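Local coordinates for alpha-actinin-like protein 1 (Schizosaccharomyces pombe, PDB 5BVR) that binds actin filaments and takes part in forming and organising the actin ring, with a role in cytokinesis and septation in fission yeast, at residues A[9-20]-A[32-40]. Sequence-based numbering, arbitrary orientation.
Sequences QSVQNRTFTKWF and VFDLRKDLS
V32 sets CG2 over one face of the F20 ring, a CH-pi contact 4.1 Å from the centroid and 21° off its normal. F20 turns CG anti to its backbone N (chi1 -155°), which carries the ring out from the helix to the loop, where CZ also meets L39 CD2 at 3.7 Å. One turn back, T17 divides its branches: CG2 lies 3.4 Å from V32 O, while OG1 donates to N13 O within the helix and touches L35 CD1 at 3.3 Å. In the first calponin-homology domain of this actin-binding domain, the helix 11-25 thus packs against the loop leading to helix 43-53, whose L48 and L44 meet F20 and V32. No direct hydrogen bond joins 9-20 to 32-40; two waters do so. The first accepts from L35 N and lies 2.8 Å from T17 OG1, which shares its two hydrogens with Q9 OE1 and N13 OD1; the second links Q9 OE1 and N13 ND2 to D34 OD1, at 2.7 Å from the last. A valine in place of T17 would probably cost N13 O its second donor and the first water one of three oxygens around it. D34 OD1 also accepts from R36 N, closing an Asx turn, and D38 OD2 takes both F33 N and D34 N.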
loop_
_atom_site.group_PDB
_atom_site.type_symbol
_atom_site.label_atom_id
_atom_site.label_comp_id
_atom_site.label_asym_id
_atom_site.label_seq_id
_atom_site.Cartn_x
_atom_site.Cartn_y
_atom_site.Cartn_z
ATOM N N GLN A 9 12.726 10.820 4.682
ATOM C CA GLN A 9 12.261 9.595 4.033
ATOM C C GLN A 9 11.417 9.905 2.800
ATOM O O GLN A 9 10.621 10.843 2.801
ATOM C CB GLN A 9 11.465 8.751 5.028
ATOM C CG GLN A 9 12.270 8.337 6.274
ATOM C CD GLN A 9 11.463 7.483 7.231
ATOM O OE1 GLN A 9 11.887 6.391 7.618
ATOM N NE2 GLN A 9 10.309 7.982 7.631
ATOM N N SER A 10 11.615 9.106 1.754
ATOM C CA SER A 10 10.897 9.307 0.490
ATOM C C SER A 10 9.423 8.987 0.663
ATOM O O SER A 10 9.010 8.366 1.646
ATOM C CB SER A 10 11.442 8.394 -0.596
ATOM O OG SER A 10 11.108 7.037 -0.316
ATOM N N VAL A 11 8.628 9.420 -0.308
ATOM C CA VAL A 11 7.210 9.079 -0.323
ATOM C C VAL A 11 7.003 7.577 -0.250
ATOM O O VAL A 11 6.175 7.103 0.516
ATOM C CB VAL A 11 6.521 9.647 -1.591
ATOM C CG1 VAL A 11 5.121 9.074 -1.769
ATOM C CG2 VAL A 11 6.461 11.174 -1.531
ATOM N N GLN A 12 7.754 6.831 -1.039
ATOM C CA GLN A 12 7.585 5.400 -1.057
ATOM C C GLN A 12 7.994 4.776 0.267
ATOM O O GLN A 12 7.320 3.868 0.755
ATOM C CB GLN A 12 8.370 4.786 -2.196
ATOM C CG GLN A 12 8.027 3.351 -2.451
ATOM C CD GLN A 12 8.780 2.803 -3.633
ATOM O OE1 GLN A 12 9.754 2.052 -3.467
ATOM N NE2 GLN A 12 8.350 3.175 -4.831
ATOM N N ASN A 13 9.116 5.223 0.831
ATOM C CA ASN A 13 9.532 4.760 2.133
ATOM C C ASN A 13 8.398 4.975 3.141
ATOM O O ASN A 13 7.967 4.023 3.832
ATOM C CB ASN A 13 10.826 5.510 2.508
ATOM C CG ASN A 13 11.471 5.006 3.761
ATOM O OD1 ASN A 13 10.885 4.280 4.537
ATOM N ND2 ASN A 13 12.709 5.423 3.970
ATOM N N ARG A 14 7.871 6.187 3.194
ATOM C CA ARG A 14 6.870 6.508 4.180
ATOM C C ARG A 14 5.592 5.733 3.926
ATOM O O ARG A 14 4.977 5.232 4.860
ATOM C CB ARG A 14 6.635 8.008 4.244
ATOM C CG ARG A 14 7.821 8.704 4.931
ATOM C CD ARG A 14 7.637 10.211 5.000
ATOM N NE ARG A 14 7.715 10.841 3.695
ATOM C CZ ARG A 14 6.678 11.311 3.008
ATOM N NH1 ARG A 14 5.439 11.254 3.497
ATOM N NH2 ARG A 14 6.899 11.861 1.825
ATOM N N THR A 15 5.204 5.600 2.668
ATOM C CA THR A 15 3.961 4.913 2.346
ATOM C C THR A 15 4.051 3.432 2.666
ATOM O O THR A 15 3.126 2.842 3.260
ATOM C CB THR A 15 3.605 5.094 0.858
ATOM O OG1 THR A 15 3.442 6.490 0.570
ATOM C CG2 THR A 15 2.325 4.401 0.516
ATOM N N PHE A 16 5.155 2.822 2.267
ATOM C CA PHE A 16 5.385 1.410 2.561
ATOM C C PHE A 16 5.469 1.162 4.060
ATOM O O PHE A 16 4.998 0.131 4.523
ATOM C CB PHE A 16 6.656 0.890 1.872
ATOM C CG PHE A 16 6.524 0.679 0.366
ATOM C CD1 PHE A 16 5.404 1.117 -0.365
ATOM C CD2 PHE A 16 7.558 0.054 -0.337
ATOM C CE1 PHE A 16 5.329 0.920 -1.743
ATOM C CE2 PHE A 16 7.479 -0.137 -1.723
ATOM C CZ PHE A 16 6.339 0.305 -2.428
ATOM N N THR A 17 6.077 2.079 4.806
ATOM C CA THR A 17 6.137 1.952 6.264
ATOM C C THR A 17 4.733 1.993 6.842
ATOM O O THR A 17 4.372 1.170 7.681
ATOM C CB THR A 17 6.993 3.055 6.879
ATOM O OG1 THR A 17 8.322 2.932 6.383
ATOM C CG2 THR A 17 7.020 2.977 8.408
ATOM N N LYS A 18 3.916 2.935 6.384
ATOM C CA LYS A 18 2.554 3.034 6.892
ATOM C C LYS A 18 1.749 1.767 6.544
ATOM O O LYS A 18 0.988 1.263 7.391
ATOM C CB LYS A 18 1.874 4.308 6.358
ATOM C CG LYS A 18 2.328 5.566 7.104
ATOM C CD LYS A 18 1.798 6.849 6.507
ATOM C CE LYS A 18 2.851 7.493 5.622
ATOM N NZ LYS A 18 2.431 8.781 5.009
ATOM N N TRP A 19 1.935 1.231 5.334
ATOM C CA TRP A 19 1.263 0.003 4.923
ATOM C C TRP A 19 1.679 -1.151 5.861
ATOM O O TRP A 19 0.828 -1.870 6.386
ATOM C CB TRP A 19 1.587 -0.314 3.459
ATOM C CG TRP A 19 1.035 -1.629 3.044
ATOM C CD1 TRP A 19 -0.238 -1.896 2.593
ATOM C CD2 TRP A 19 1.723 -2.874 3.068
ATOM N NE1 TRP A 19 -0.352 -3.239 2.304
ATOM C CE2 TRP A 19 0.831 -3.862 2.613
ATOM C CE3 TRP A 19 3.015 -3.255 3.423
ATOM C CZ2 TRP A 19 1.202 -5.197 2.493
ATOM C CZ3 TRP A 19 3.378 -4.569 3.302
ATOM C CH2 TRP A 19 2.477 -5.532 2.855
ATOM N N PHE A 20 2.978 -1.271 6.086
ATOM C CA PHE A 20 3.555 -2.320 6.942
ATOM C C PHE A 20 2.892 -2.218 8.318
ATOM O O PHE A 20 2.449 -3.228 8.889
ATOM C CB PHE A 20 5.081 -2.112 6.994
ATOM C CG PHE A 20 5.904 -3.339 7.307
ATOM C CD1 PHE A 20 5.718 -4.063 8.469
ATOM C CD2 PHE A 20 6.934 -3.696 6.447
ATOM C CE1 PHE A 20 6.520 -5.146 8.741
ATOM C CE2 PHE A 20 7.750 -4.764 6.723
ATOM C CZ PHE A 20 7.540 -5.494 7.874
ATOM N N VAL A 32 7.121 -0.284 12.721
ATOM C CA VAL A 32 8.304 0.087 11.985
ATOM C C VAL A 32 8.378 1.613 12.001
ATOM O O VAL A 32 7.389 2.280 11.692
ATOM C CB VAL A 32 8.197 -0.376 10.518
ATOM C CG1 VAL A 32 9.373 0.149 9.672
ATOM C CG2 VAL A 32 8.120 -1.900 10.455
ATOM N N PHE A 33 9.545 2.144 12.339
ATOM C CA PHE A 33 9.778 3.588 12.273
ATOM C C PHE A 33 10.824 3.928 11.222
ATOM O O PHE A 33 10.788 5.009 10.621
ATOM C CB PHE A 33 10.200 4.100 13.646
ATOM C CG PHE A 33 9.120 3.972 14.680
ATOM C CD1 PHE A 33 8.082 4.882 14.715
ATOM C CD2 PHE A 33 9.123 2.930 15.589
ATOM C CE1 PHE A 33 7.079 4.773 15.652
ATOM C CE2 PHE A 33 8.115 2.817 16.534
ATOM C CZ PHE A 33 7.096 3.741 16.559
ATOM N N ASP A 34 11.738 2.994 10.988
ATOM C CA ASP A 34 12.836 3.187 10.049
ATOM C C ASP A 34 13.167 1.872 9.368
ATOM O O ASP A 34 13.764 0.973 9.976
ATOM C CB ASP A 34 14.066 3.721 10.798
ATOM C CG ASP A 34 15.214 4.101 9.868
ATOM O OD1 ASP A 34 15.149 3.808 8.655
ATOM O OD2 ASP A 34 16.203 4.684 10.369
ATOM N N LEU A 35 12.764 1.752 8.105
ATOM C CA LEU A 35 12.994 0.518 7.363
ATOM C C LEU A 35 14.469 0.194 7.160
ATOM O O LEU A 35 14.790 -0.936 6.803
ATOM C CB LEU A 35 12.286 0.576 6.009
ATOM C CG LEU A 35 10.772 0.362 6.066
ATOM C CD1 LEU A 35 10.165 0.702 4.709
ATOM C CD2 LEU A 35 10.442 -1.066 6.462
ATOM N N ARG A 36 15.357 1.149 7.398
ATOM C CA ARG A 36 16.789 0.871 7.299
ATOM C C ARG A 36 17.260 -0.021 8.429
ATOM O O ARG A 36 18.230 -0.766 8.272
ATOM C CB ARG A 36 17.612 2.158 7.328
ATOM C CG ARG A 36 17.485 2.988 6.089
ATOM C CD ARG A 36 18.336 4.246 6.166
ATOM N NE ARG A 36 18.170 5.060 4.963
ATOM C CZ ARG A 36 18.638 6.294 4.809
ATOM N NH1 ARG A 36 19.320 6.887 5.784
ATOM N NH2 ARG A 36 18.423 6.939 3.669
ATOM N N LYS A 37 16.582 0.060 9.567
ATOM C CA LYS A 37 17.065 -0.592 10.776
ATOM C C LYS A 37 16.092 -1.601 11.356
ATOM O O LYS A 37 16.509 -2.619 11.907
ATOM C CB LYS A 37 17.368 0.461 11.854
ATOM C CG LYS A 37 18.513 1.401 11.519
ATOM C CD LYS A 37 19.861 0.696 11.569
ATOM C CE LYS A 37 20.998 1.630 11.149
ATOM N NZ LYS A 37 20.814 2.151 9.753
ATOM N N ASP A 38 14.793 -1.331 11.228
ATOM C CA ASP A 38 13.814 -2.038 12.060
ATOM C C ASP A 38 13.463 -3.447 11.576
ATOM O O ASP A 38 12.782 -4.184 12.281
ATOM C CB ASP A 38 12.535 -1.218 12.233
ATOM C CG ASP A 38 12.769 0.083 12.995
ATOM O OD1 ASP A 38 13.832 0.239 13.631
ATOM O OD2 ASP A 38 11.882 0.948 12.959
ATOM N N LEU A 39 13.914 -3.823 10.385
ATOM C CA LEU A 39 13.696 -5.179 9.882
ATOM C C LEU A 39 14.931 -6.056 10.029
ATOM O O LEU A 39 14.888 -7.219 9.665
ATOM C CB LEU A 39 13.317 -5.172 8.407
ATOM C CG LEU A 39 12.138 -4.283 8.018
ATOM C CD1 LEU A 39 11.804 -4.486 6.540
ATOM C CD2 LEU A 39 10.939 -4.542 8.877
ATOM N N SER A 40 16.025 -5.488 10.517
ATOM C CA SER A 40 17.313 -6.170 10.486
ATOM C C SER A 40 17.382 -7.484 11.227
ATOM O O SER A 40 18.144 -8.342 10.816
ATOM C CB SER A 40 18.404 -5.218 10.926
ATOM O OG SER A 40 18.513 -4.190 9.947
HETATM O O HOH W 1 10.823 3.716 7.268
HETATM O O HOH W 2 14.248 5.190 6.506
#